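Local structure of Crh-like protein 5 (Neosartorya fumigata, 6IBU) at residues S20-D25 and L32-V37; L163-A168 and F174-M179; Y232-N235 and Q240-K243. The protein cleaves chitin and transfers it to 1,6-beta-glucan, or to other chitin, cross-linking the polysaccharides of the fungal cell wall through its GH16 catalytic domain. All coordinates share one frame; numbering follows the deposited sequence.

Contact 1 of 3, residues S20-D25 and L32-V37; sequences STYTAD and LDQWEV
Y22 and the Q34-W35 pair come from backbones that stay apart: Y22 sits in the extended strand 21-25, whereas Q34 and W35 close a type I turn from L32 to W35, in which W35 N bonds to L32 O at 3.2 Å. No backbone hydrogen bond joins the two segments, so side chains alone bridge them. The turn leads the chain into strand 35-39, and the indole of W35, its CG anti to the carbonyl carbon, brings NE1 to the tyrosine. The CG of Y22 is anti to its own N (chi1 168°), which carries the ring out towards the turn with the hydroxyl leading. There W35 NE1 donates to Y22 OH at 2.7 Å. The bond is bent, with an N-H...O angle of 140°, and the oxygen sits slightly off the indole plane. Tryptophan suits the place because it is mostly apolar yet has one N-H, and tyrosine supplies an acceptor for that buried group. The two rings meet obliquely: the phenol and the five-membered ring have centroids 5.8 Å apart and planes at 56°. Q34 runs past Y22 in the opposite direction, and its amide oxygen OE1 lies 3.7 Å from Y22 CE1, near the plane of the phenol ring. Q34 thus lies along the CD1-CE1 edge of the tyrosine, and W35 at the hydroxyl end. Strand 21-25 pairs with strand 212-223 in one sheet of the GH16 beta sandwich, while strand 35-39 edges the other beside strand 61-64. W35 lies between the sheets, packing on V219 of one and on I62, T64, L181 and L183 of the other.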
ATOM      1  N   SER A  20       9.445 -17.466   3.131  1.00 28.49           N
ATOM      2  CA  SER A  20       9.891 -16.433   4.092  1.00 30.65           C
ATOM      3  C   SER A  20      10.223 -15.149   3.324  1.00 29.53           C
ATOM      4  O   SER A  20      10.132 -14.077   3.922  1.00 25.57           O
ATOM      5  CB  SER A  20      11.011 -16.930   4.964  1.00 32.34           C
ATOM      6  OG  SER A  20      12.236 -16.904   4.260  1.00 37.48           O
ATOM      7  N   THR A  21      10.552 -15.252   2.032  1.00 31.26           N
ATOM      8  CA  THR A  21      10.969 -14.100   1.184  1.00 30.86           C
ATOM      9  C   THR A  21      10.311 -14.160  -0.197  1.00 29.53           C
ATOM     10  O   THR A  21      10.256 -15.239  -0.779  1.00 31.05           O
ATOM     11  CB  THR A  21      12.488 -14.065   1.040  1.00 33.07           C
ATOM     12  OG1 THR A  21      13.030 -13.769   2.325  1.00 32.32           O
ATOM     13  CG2 THR A  21      12.960 -13.017   0.059  1.00 38.88           C
ATOM     14  N   TYR A  22       9.849 -13.014  -0.696  1.00 28.47           N
ATOM     15  CA  TYR A  22       9.418 -12.802  -2.104  1.00 24.74           C
ATOM     16  C   TYR A  22      10.122 -11.554  -2.639  1.00 24.08           C
ATOM     17  O   TYR A  22      10.129 -10.551  -1.968  1.00 24.38           O
ATOM     18  CB  TYR A  22       7.904 -12.668  -2.190  1.00 22.92           C
ATOM     19  CG  TYR A  22       7.444 -12.175  -3.526  1.00 22.28           C
ATOM     20  CD1 TYR A  22       7.216 -13.065  -4.559  1.00 21.90           C
ATOM     21  CD2 TYR A  22       7.288 -10.823  -3.773  1.00 21.42           C
ATOM     22  CE1 TYR A  22       6.802 -12.634  -5.805  1.00 20.95           C
ATOM     23  CE2 TYR A  22       6.880 -10.369  -5.014  1.00 21.77           C
ATOM     24  CZ  TYR A  22       6.658 -11.278  -6.035  1.00 22.57           C
ATOM     25  OH  TYR A  22       6.284 -10.831  -7.262  1.00 23.01           O
ATOM     26  N   THR A  23      10.761 -11.652  -3.795  1.00 25.00           N
ATOM     27  CA  THR A  23      11.449 -10.537  -4.486  1.00 27.29           C
ATOM     28  C   THR A  23      11.012 -10.546  -5.953  1.00 28.68           C
ATOM     29  O   THR A  23      10.864 -11.610  -6.544  1.00 30.79           O
ATOM     30  CB  THR A  23      12.975 -10.595  -4.335  1.00 26.76           C
ATOM     31  OG1 THR A  23      13.437 -11.828  -4.878  1.00 30.55           O
ATOM     32  CG2 THR A  23      13.457 -10.493  -2.906  1.00 26.61           C
ATOM     33  N   ALA A  24      10.756  -9.365  -6.494  1.00 33.47           N
ATOM     34  CA  ALA A  24      10.421  -9.118  -7.911  1.00 31.10           C
ATOM     35  C   ALA A  24      11.288  -7.945  -8.355  1.00 32.23           C
ATOM     36  O   ALA A  24      11.217  -6.904  -7.715  1.00 31.22           O
ATOM     37  CB  ALA A  24       8.951  -8.834  -8.053  1.00 30.24           C
ATOM     38  N   ASP A  25      12.164  -8.167  -9.323  1.00 33.58           N
ATOM     39  CA  ASP A  25      12.786  -7.102 -10.140  1.00 35.63           C
ATOM     40  C   ASP A  25      11.795  -6.816 -11.277  1.00 33.42           C
ATOM     41  O   ASP A  25      11.522  -7.707 -12.060  1.00 33.72           O
ATOM     42  CB  ASP A  25      14.179  -7.554 -10.583  1.00 39.28           C
ATOM     43  CG  ASP A  25      15.042  -6.452 -11.195  1.00 47.07           C
ATOM     44  OD1 ASP A  25      14.534  -5.318 -11.346  1.00 46.39           O
ATOM     45  OD2 ASP A  25      16.223  -6.735 -11.537  1.00 53.64           O
ATOM     46  N   LEU A  32       5.347 -10.056 -13.049  1.00 44.27           N
ATOM     47  CA  LEU A  32       3.924  -9.922 -12.638  1.00 39.42           C
ATOM     48  C   LEU A  32       3.249 -11.268 -12.377  1.00 36.72           C
ATOM     49  O   LEU A  32       2.022 -11.262 -12.228  1.00 33.26           O
ATOM     50  CB  LEU A  32       3.166  -9.121 -13.691  1.00 38.69           C
ATOM     51  CG  LEU A  32       3.651  -7.688 -13.831  1.00 41.04           C
ATOM     52  CD1 LEU A  32       2.606  -6.834 -14.534  1.00 41.72           C
ATOM     53  CD2 LEU A  32       4.026  -7.100 -12.474  1.00 41.64           C
ATOM     54  N   ASP A  33       4.017 -12.351 -12.254  1.00 37.79           N
ATOM     55  CA  ASP A  33       3.527 -13.735 -12.046  1.00 38.02           C
ATOM     56  C   ASP A  33       2.568 -13.842 -10.860  1.00 34.67           C
ATOM     57  O   ASP A  33       1.492 -14.397 -11.048  1.00 36.57           O
ATOM     58  CB  ASP A  33       4.702 -14.687 -11.861  1.00 39.90           C
ATOM     59  CG  ASP A  33       5.271 -15.127 -13.199  1.00 44.62           C
ATOM     60  OD1 ASP A  33       4.642 -14.802 -14.250  1.00 42.28           O
ATOM     61  OD2 ASP A  33       6.335 -15.788 -13.192  1.00 47.52           O
ATOM     62  N   GLN A  34       2.946 -13.359  -9.682  1.00 31.57           N
ATOM     63  CA  GLN A  34       2.152 -13.586  -8.445  1.00 29.16           C
ATOM     64  C   GLN A  34       1.338 -12.328  -8.137  1.00 27.17           C
ATOM     65  O   GLN A  34       1.044 -12.098  -6.961  1.00 25.17           O
ATOM     66  CB  GLN A  34       3.100 -14.050  -7.344  1.00 29.80           C
ATOM     67  CG  GLN A  34       3.796 -15.347  -7.735  1.00 31.71           C
ATOM     68  CD  GLN A  34       4.663 -15.948  -6.655  1.00 36.65           C
ATOM     69  OE1 GLN A  34       5.876 -16.118  -6.832  1.00 42.74           O
ATOM     70  NE2 GLN A  34       4.048 -16.292  -5.529  1.00 35.75           N
ATOM     71  N   TRP A  35       1.028 -11.537  -9.172  1.00 25.43           N
ATOM     72  CA  TRP A  35       0.254 -10.272  -9.070  1.00 26.32           C
ATOM     73  C   TRP A  35      -0.981 -10.332  -9.970  1.00 28.33           C
ATOM     74  O   TRP A  35      -0.944 -11.037 -10.993  1.00 30.33           O
ATOM     75  CB  TRP A  35       1.124  -9.076  -9.456  1.00 24.37           C
ATOM     76  CG  TRP A  35       2.307  -8.824  -8.576  1.00 22.89           C
ATOM     77  CD1 TRP A  35       3.503  -9.474  -8.594  1.00 22.53           C
ATOM     78  CD2 TRP A  35       2.430  -7.791  -7.583  1.00 21.82           C
ATOM     79  NE1 TRP A  35       4.352  -8.929  -7.672  1.00 22.43           N
ATOM     80  CE2 TRP A  35       3.721  -7.901  -7.032  1.00 21.90           C
ATOM     81  CE3 TRP A  35       1.575  -6.803  -7.091  1.00 21.53           C
ATOM     82  CZ2 TRP A  35       4.170  -7.074  -6.010  1.00 21.75           C
ATOM     83  CZ3 TRP A  35       2.021  -5.969  -6.095  1.00 21.26           C
ATOM     84  CH2 TRP A  35       3.300  -6.110  -5.560  1.00 22.05           C
ATOM     85  N   GLU A  36      -2.029  -9.613  -9.593  1.00 31.26           N
ATOM     86  CA  GLU A  36      -3.277  -9.440 -10.380  1.00 35.78           C
ATOM     87  C   GLU A  36      -3.297  -7.969 -10.803  1.00 32.94           C
ATOM     88  O   GLU A  36      -3.059  -7.131  -9.908  1.00 33.09           O
ATOM     89  CB  GLU A  36      -4.449  -9.928  -9.513  1.00 41.40           C
ATOM     90  CG  GLU A  36      -5.813  -9.300  -9.797  1.00 47.83           C
ATOM     91  CD  GLU A  36      -6.867  -9.500  -8.695  1.00 54.88           C
ATOM     92  OE1 GLU A  36      -6.476  -9.822  -7.535  1.00 56.27           O
ATOM     93  OE2 GLU A  36      -8.099  -9.342  -8.979  1.00 56.02           O
ATOM     94  N   VAL A  37      -3.423  -7.697 -12.105  1.00 31.46           N
ATOM     95  CA  VAL A  37      -3.619  -6.322 -12.613  1.00 31.34           C
ATOM     96  C   VAL A  37      -5.084  -6.078 -12.470  1.00 34.70           C
ATOM     97  O   VAL A  37      -5.978  -6.511 -13.188  1.00 37.17           O
ATOM     98  CB  VAL A  37      -3.209  -6.025 -14.043  1.00 29.99           C
ATOM     99  CG1 VAL A  37      -3.524  -4.565 -14.376  1.00 28.55           C
ATOM    100  CG2 VAL A  37      -1.746  -6.350 -14.276  1.00 28.97           C
TER

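Contact 2 of 3, residues L163-A168 and F174-M179; sequences LTYNDA and FPQTPM
F174 and Y165 meet because each has its CG anti to the backbone N (chi1 -167° and -179°); the two side chains run across each other at about a right angle, with their ring planes inclined at 51°. The pair is oblique, and its closest ring atoms are Y165 CD2 and F174 CD2, 3.5 Å apart. Before its ring begins, Y165 also lays CB over one face of the phenylalanine, 4.2 Å from the F174 ring centroid, a CH-pi contact displaced towards the rim. L163 O lies in the plane of the F174 ring, 3.6 Å from F174 CE1, where the slightly positive C-H edge suits an oxygen. On the way out of strand 158-164, the end of L163, CD2, meets the CD carbon of the P175 ring at 4.1 Å. A168, too small to push the chain away, packs CB at 4.0 Å from F174 CB, which lets the returning backbone come in close. Q176 turns its amide back so that NE2 donates to F174 O at 3.1 Å, with F174 O close to the plane of the Q176 amide, and CE2 of Y165 rests near that nitrogen. The P175 side chain lies about 6 Å from that of E98, the probable nucleophile, and D97 OD2 accepts from Q176 N. No hydrogen bond crosses between the segments. The chemistry is thus divided: apolar side chains supply the cohesion, while polar groups bond within their own segment or beyond the contact. P175 O accepts from W146 NE1, and Q176 OE1 from W239 N, so both ends of the Q176 amide are held, which fixes its rotation.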
ATOM      1  N   LEU A 163       4.592   3.312  14.690  1.00 16.12           N
ATOM      2  CA  LEU A 163       3.293   3.113  15.367  1.00 15.90           C
ATOM      3  C   LEU A 163       3.446   1.909  16.303  1.00 15.68           C
ATOM      4  O   LEU A 163       3.632   0.812  15.813  1.00 13.59           O
ATOM      5  CB  LEU A 163       2.210   2.883  14.313  1.00 16.02           C
ATOM      6  CG  LEU A 163       0.889   2.383  14.877  1.00 16.52           C
ATOM      7  CD1 LEU A 163       0.239   3.496  15.673  1.00 16.65           C
ATOM      8  CD2 LEU A 163      -0.001   1.849  13.771  1.00 17.11           C
ATOM      9  N   THR A 164       3.423   2.130  17.610  1.00 16.78           N
ATOM     10  CA  THR A 164       3.476   1.033  18.608  1.00 18.91           C
ATOM     11  C   THR A 164       2.051   0.511  18.781  1.00 21.02           C
ATOM     12  O   THR A 164       1.083   1.254  18.531  1.00 22.99           O
ATOM     13  CB  THR A 164       4.124   1.470  19.925  1.00 18.35           C
ATOM     14  OG1 THR A 164       3.197   2.325  20.597  1.00 19.64           O
ATOM     15  CG2 THR A 164       5.434   2.187  19.701  1.00 18.54           C
ATOM     16  N   TYR A 165       1.938  -0.748  19.145  1.00 23.96           N
ATOM     17  CA  TYR A 165       0.652  -1.457  19.328  1.00 25.78           C
ATOM     18  C   TYR A 165      -0.235  -0.645  20.272  1.00 26.49           C
ATOM     19  O   TYR A 165      -1.409  -0.474  19.943  1.00 26.91           O
ATOM     20  CB  TYR A 165       0.964  -2.878  19.786  1.00 28.15           C
ATOM     21  CG  TYR A 165      -0.238  -3.750  19.993  1.00 29.32           C
ATOM     22  CD1 TYR A 165      -0.916  -3.743  21.195  1.00 31.78           C
ATOM     23  CD2 TYR A 165      -0.666  -4.614  19.000  1.00 31.35           C
ATOM     24  CE1 TYR A 165      -2.024  -4.548  21.399  1.00 35.13           C
ATOM     25  CE2 TYR A 165      -1.765  -5.439  19.192  1.00 33.93           C
ATOM     26  CZ  TYR A 165      -2.464  -5.381  20.385  1.00 35.01           C
ATOM     27  OH  TYR A 165      -3.544  -6.179  20.592  1.00 37.67           O
ATOM     28  N   ASN A 166       0.312  -0.139  21.379  1.00 29.86           N
ATOM     29  CA  ASN A 166      -0.437   0.673  22.379  1.00 31.82           C
ATOM     30  C   ASN A 166      -0.908   1.992  21.755  1.00 31.38           C
ATOM     31  O   ASN A 166      -2.008   2.439  22.145  1.00 32.16           O
ATOM     32  CB  ASN A 166       0.366   0.967  23.651  1.00 35.88           C
ATOM     33  CG  ASN A 166      -0.212   2.137  24.430  1.00 40.30           C
ATOM     34  OD1 ASN A 166       0.239   3.274  24.275  1.00 48.63           O
ATOM     35  ND2 ASN A 166      -1.251   1.894  25.213  1.00 36.97           N
ATOM     36  N   ASP A 167      -0.114   2.594  20.860  1.00 30.35           N
ATOM     37  CA  ASP A 167      -0.407   3.901  20.214  1.00 31.69           C
ATOM     38  C   ASP A 167      -1.704   3.773  19.406  1.00 29.58           C
ATOM     39  O   ASP A 167      -2.428   4.792  19.248  1.00 29.11           O
ATOM     40  CB  ASP A 167       0.701   4.380  19.258  1.00 36.25           C
ATOM     41  CG  ASP A 167       2.044   4.783  19.870  1.00 39.68           C
ATOM     42  OD1 ASP A 167       2.069   5.044  21.119  1.00 38.93           O
ATOM     43  OD2 ASP A 167       3.075   4.830  19.079  1.00 35.63           O
ATOM     44  N   ALA A 168      -1.990   2.591  18.866  1.00 28.29           N
ATOM     45  CA  ALA A 168      -3.144   2.374  17.964  1.00 28.86           C
ATOM     46  C   ALA A 168      -4.389   1.985  18.781  1.00 29.82           C
ATOM     47  O   ALA A 168      -4.833   0.826  18.667  1.00 29.59           O
ATOM     48  CB  ALA A 168      -2.777   1.340  16.940  1.00 27.55           C
ATOM     49  N   PHE A 174      -4.572  -1.637  15.806  1.00 17.50           N
ATOM     50  CA  PHE A 174      -3.239  -2.003  15.270  1.00 16.17           C
ATOM     51  C   PHE A 174      -3.416  -2.949  14.090  1.00 17.03           C
ATOM     52  O   PHE A 174      -4.119  -3.944  14.218  1.00 17.45           O
ATOM     53  CB  PHE A 174      -2.380  -2.645  16.359  1.00 15.49           C
ATOM     54  CG  PHE A 174      -0.937  -2.768  15.982  1.00 14.90           C
ATOM     55  CD1 PHE A 174      -0.108  -1.668  15.993  1.00 14.93           C
ATOM     56  CD2 PHE A 174      -0.423  -3.986  15.569  1.00 15.10           C
ATOM     57  CE1 PHE A 174       1.221  -1.788  15.621  1.00 16.12           C
ATOM     58  CE2 PHE A 174       0.912  -4.112  15.228  1.00 14.59           C
ATOM     59  CZ  PHE A 174       1.731  -3.014  15.248  1.00 15.09           C
ATOM     60  N   PRO A 175      -2.826  -2.675  12.904  1.00 17.24           N
ATOM     61  CA  PRO A 175      -2.908  -3.604  11.776  1.00 17.21           C
ATOM     62  C   PRO A 175      -2.289  -4.951  12.165  1.00 17.10           C
ATOM     63  O   PRO A 175      -1.171  -4.950  12.557  1.00 16.17           O
ATOM     64  CB  PRO A 175      -2.101  -2.923  10.674  1.00 17.17           C
ATOM     65  CG  PRO A 175      -2.165  -1.460  11.042  1.00 17.91           C
ATOM     66  CD  PRO A 175      -2.121  -1.441  12.558  1.00 18.15           C
ATOM     67  N   GLN A 176      -3.049  -6.043  12.141  1.00 16.94           N
ATOM     68  CA  GLN A 176      -2.560  -7.315  12.721  1.00 17.35           C
ATOM     69  C   GLN A 176      -3.254  -8.502  12.077  1.00 17.95           C
ATOM     70  O   GLN A 176      -3.314  -9.545  12.713  1.00 19.26           O
ATOM     71  CB  GLN A 176      -2.788  -7.351  14.231  1.00 16.56           C
ATOM     72  CG  GLN A 176      -4.250  -7.225  14.635  1.00 16.60           C
ATOM     73  CD  GLN A 176      -4.366  -7.078  16.135  1.00 16.01           C
ATOM     74  OE1 GLN A 176      -4.274  -8.054  16.883  1.00 16.18           O
ATOM     75  NE2 GLN A 176      -4.563  -5.854  16.592  1.00 14.55           N
ATOM     76  N   THR A 177      -3.744  -8.353  10.859  1.00 17.78           N
ATOM     77  CA  THR A 177      -4.336  -9.471  10.096  1.00 16.89           C
ATOM     78  C   THR A 177      -3.541  -9.598   8.808  1.00 16.43           C
ATOM     79  O   THR A 177      -2.837  -8.675   8.441  1.00 14.53           O
ATOM     80  CB  THR A 177      -5.824  -9.228   9.880  1.00 17.24           C
ATOM     81  OG1 THR A 177      -5.994  -7.949   9.273  1.00 16.70           O
ATOM     82  CG2 THR A 177      -6.607  -9.294  11.168  1.00 18.30           C
ATOM     83  N   PRO A 178      -3.629 -10.743   8.105  1.00 17.49           N
ATOM     84  CA  PRO A 178      -2.782 -10.983   6.945  1.00 17.25           C
ATOM     85  C   PRO A 178      -3.129  -9.923   5.897  1.00 16.88           C
ATOM     86  O   PRO A 178      -4.294  -9.662   5.662  1.00 15.32           O
ATOM     87  CB  PRO A 178      -3.163 -12.382   6.448  1.00 17.95           C
ATOM     88  CG  PRO A 178      -3.993 -12.980   7.596  1.00 18.67           C
ATOM     89  CD  PRO A 178      -4.607 -11.816   8.331  1.00 17.51           C
ATOM     90  N   MET A 179      -2.108  -9.368   5.272  1.00 17.06           N
ATOM     91  CA  MET A 179      -2.290  -8.238   4.351  1.00 18.53           C
ATOM     92  C   MET A 179      -1.671  -8.561   3.005  1.00 18.60           C
ATOM     93  O   MET A 179      -0.705  -9.295   2.957  1.00 17.43           O
ATOM     94  CB  MET A 179      -1.659  -6.966   4.919  1.00 18.76           C
ATOM     95  CG  MET A 179      -2.492  -6.392   6.031  1.00 19.77           C
ATOM     96  SD  MET A 179      -2.031  -4.737   6.520  1.00 19.80           S
ATOM     97  CE  MET A 179      -0.397  -5.013   7.187  1.00 19.24           C
TER

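Contact 3 of 3, residues Y232-N235 and Q240-K243; sequences YSDN and QSIK
Y232 and I242 form an antiparallel non-hydrogen-bonded pair in a beta-hairpin, whose strands 229-232 and 242-243 belong to a small three-stranded sheet. Their CA atoms are 4.9 Å apart, and both side chains point to the same face. The apolar part of the contact follows from this: CD1 of I242 sits 3.7 Å above the centre of the Y232 ring, a CH-pi contact, because the longer branch of isoleucine reaches far enough to set its terminal methyl over the ring. Further along, CG of K243 touches CB of S233 at 3.6 Å, so the aliphatic part of the lysine does the packing. Hydrogen bonds gather on a single carbonyl. S241 O accepts from S233 N at 2.9 Å (165°) and from S233 OG, also at 2.9 Å, the two donors approaching from opposite faces of its plane. A short side chain with chi1 at 72° lets the serine hydroxyl curl back to the same oxygen as its own N-H. The carboxylate of D234 lies against S241 CB, but its OD1 takes the N-H of S236. In the connection beyond the strands a water donates to D234 O at 2.9 Å; its approach to S241 OG is suspiciously short and so doubtful, but that hydroxyl also bonds to S238 O.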
ATOM      1  N   TYR A 232      -9.361 -16.628   9.324  1.00 24.63           N
ATOM      2  CA  TYR A 232      -9.850 -15.871  10.499  1.00 27.49           C
ATOM      3  C   TYR A 232     -10.781 -16.801  11.280  1.00 29.03           C
ATOM      4  O   TYR A 232     -11.876 -17.077  10.792  1.00 32.22           O
ATOM      5  CB  TYR A 232     -10.591 -14.614  10.051  1.00 27.58           C
ATOM      6  CG  TYR A 232      -9.776 -13.508   9.434  1.00 27.09           C
ATOM      7  CD1 TYR A 232      -9.179 -13.638   8.190  1.00 27.87           C
ATOM      8  CD2 TYR A 232      -9.687 -12.279  10.060  1.00 28.34           C
ATOM      9  CE1 TYR A 232      -8.487 -12.591   7.604  1.00 26.51           C
ATOM     10  CE2 TYR A 232      -9.007 -11.213   9.486  1.00 28.24           C
ATOM     11  CZ  TYR A 232      -8.402 -11.374   8.252  1.00 26.65           C
ATOM     12  OH  TYR A 232      -7.743 -10.337   7.661  1.00 24.30           O
ATOM     13  N   SER A 233     -10.341 -17.327  12.416  1.00 31.96           N
ATOM     14  CA  SER A 233     -11.095 -18.351  13.188  1.00 35.91           C
ATOM     15  C   SER A 233     -12.253 -17.715  13.971  1.00 38.68           C
ATOM     16  O   SER A 233     -13.117 -18.477  14.421  1.00 42.85           O
ATOM     17  CB  SER A 233     -10.187 -19.158  14.091  1.00 35.82           C
ATOM     18  OG  SER A 233      -9.751 -18.391  15.190  1.00 37.42           O
ATOM     19  N   ASP A 234     -12.318 -16.391  14.125  1.00 40.12           N
ATOM     20  CA  ASP A 234     -13.434 -15.764  14.882  1.00 42.02           C
ATOM     21  C   ASP A 234     -13.674 -14.343  14.370  1.00 42.20           C
ATOM     22  O   ASP A 234     -13.202 -14.028  13.267  1.00 43.24           O
ATOM     23  CB  ASP A 234     -13.155 -15.853  16.381  1.00 45.28           C
ATOM     24  CG  ASP A 234     -11.868 -15.143  16.754  1.00 50.17           C
ATOM     25  OD1 ASP A 234     -11.697 -14.006  16.275  1.00 48.02           O
ATOM     26  OD2 ASP A 234     -11.021 -15.760  17.468  1.00 52.13           O
ATOM     27  N   ASN A 235     -14.413 -13.547  15.144  1.00 41.14           N
ATOM     28  CA  ASN A 235     -14.913 -12.189  14.803  1.00 39.98           C
ATOM     29  C   ASN A 235     -14.022 -11.112  15.441  1.00 36.16           C
ATOM     30  O   ASN A 235     -14.354  -9.943  15.323  1.00 36.59           O
ATOM     31  CB  ASN A 235     -16.355 -12.008  15.299  1.00 46.24           C
ATOM     32  CG  ASN A 235     -16.535 -12.185  16.803  1.00 48.66           C
ATOM     33  OD1 ASN A 235     -15.642 -12.664  17.515  1.00 49.86           O
ATOM     34  ND2 ASN A 235     -17.708 -11.824  17.302  1.00 47.62           N
ATOM     35  N   GLN A 240      -4.247 -13.141  16.969  1.00 22.99           N
ATOM     36  CA  GLN A 240      -4.413 -14.409  17.723  1.00 21.51           C
ATOM     37  C   GLN A 240      -5.491 -15.259  17.063  1.00 20.54           C
ATOM     38  O   GLN A 240      -5.386 -16.472  17.169  1.00 23.77           O
ATOM     39  CB  GLN A 240      -4.739 -14.146  19.189  1.00 20.78           C
ATOM     40  CG  GLN A 240      -3.579 -13.524  19.972  1.00 20.17           C
ATOM     41  CD  GLN A 240      -3.658 -12.018  20.047  1.00 20.08           C
ATOM     42  OE1 GLN A 240      -4.137 -11.358  19.129  1.00 20.28           O
ATOM     43  NE2 GLN A 240      -3.178 -11.454  21.149  1.00 19.51           N
ATOM     44  N   SER A 241      -6.437 -14.656  16.349  1.00 19.61           N
ATOM     45  CA  SER A 241      -7.531 -15.394  15.677  1.00 19.10           C
ATOM     46  C   SER A 241      -7.050 -16.009  14.357  1.00 21.10           C
ATOM     47  O   SER A 241      -7.811 -16.812  13.799  1.00 21.65           O
ATOM     48  CB  SER A 241      -8.732 -14.519  15.469  1.00 19.00           C
ATOM     49  OG  SER A 241      -8.530 -13.589  14.420  1.00 17.80           O
ATOM     50  N   ILE A 242      -5.842 -15.709  13.869  1.00 21.46           N
ATOM     51  CA  ILE A 242      -5.425 -16.165  12.507  1.00 21.88           C
ATOM     52  C   ILE A 242      -4.852 -17.584  12.607  1.00 23.30           C
ATOM     53  O   ILE A 242      -3.848 -17.768  13.269  1.00 22.49           O
ATOM     54  CB  ILE A 242      -4.448 -15.178  11.841  1.00 20.87           C
ATOM     55  CG1 ILE A 242      -5.008 -13.756  11.754  1.00 20.69           C
ATOM     56  CG2 ILE A 242      -4.016 -15.678  10.480  1.00 21.41           C
ATOM     57  CD1 ILE A 242      -6.344 -13.645  11.074  1.00 19.97           C
ATOM     58  N   LYS A 243      -5.496 -18.541  11.949  1.00 26.44           N
ATOM     59  CA  LYS A 243      -5.065 -19.958  11.883  1.00 31.00           C
ATOM     60  C   LYS A 243      -4.284 -20.192  10.589  1.00 29.66           C
ATOM     61  O   LYS A 243      -4.696 -19.671   9.537  1.00 26.11           O
ATOM     62  CB  LYS A 243      -6.276 -20.902  11.938  1.00 37.34           C
ATOM     63  CG  LYS A 243      -7.104 -20.829  13.216  1.00 46.62           C
ATOM     64  CD  LYS A 243      -6.290 -20.883  14.522  1.00 56.53           C
ATOM     65  CE  LYS A 243      -7.036 -21.545  15.670  1.00 60.34           C
ATOM     66  NZ  LYS A 243      -6.511 -21.110  16.984  1.00 61.65           N
TER
HETATM   67  O   HOH W   1     -10.643 -12.585  13.479  1.00 16.59           O

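In the fold
The contacts follow one another along the chain without overlap. Contact 1 ties together the two sheets of the GH16 sandwich through strands 21-25 and 35-39. Contact 2, its centre 24 Å away, closes the loop from strand 158-164 of one sheet to strand 179-187 of the other, which carries the chitin-binding R182 and W186. Contact 3 belongs to the small sheet of strands 14-15, 229-232 and 242-243, which brings together the two ends of the chain. It touches contact 2: P178 CD lies 3.5 Å from Y232 OH and 3.7 Å from I242 CD1, so hairpin 229-243 packs onto the connection to a substrate-binding strand. Contact 1 touches neither, but its W35 packs on that same strand 179-187.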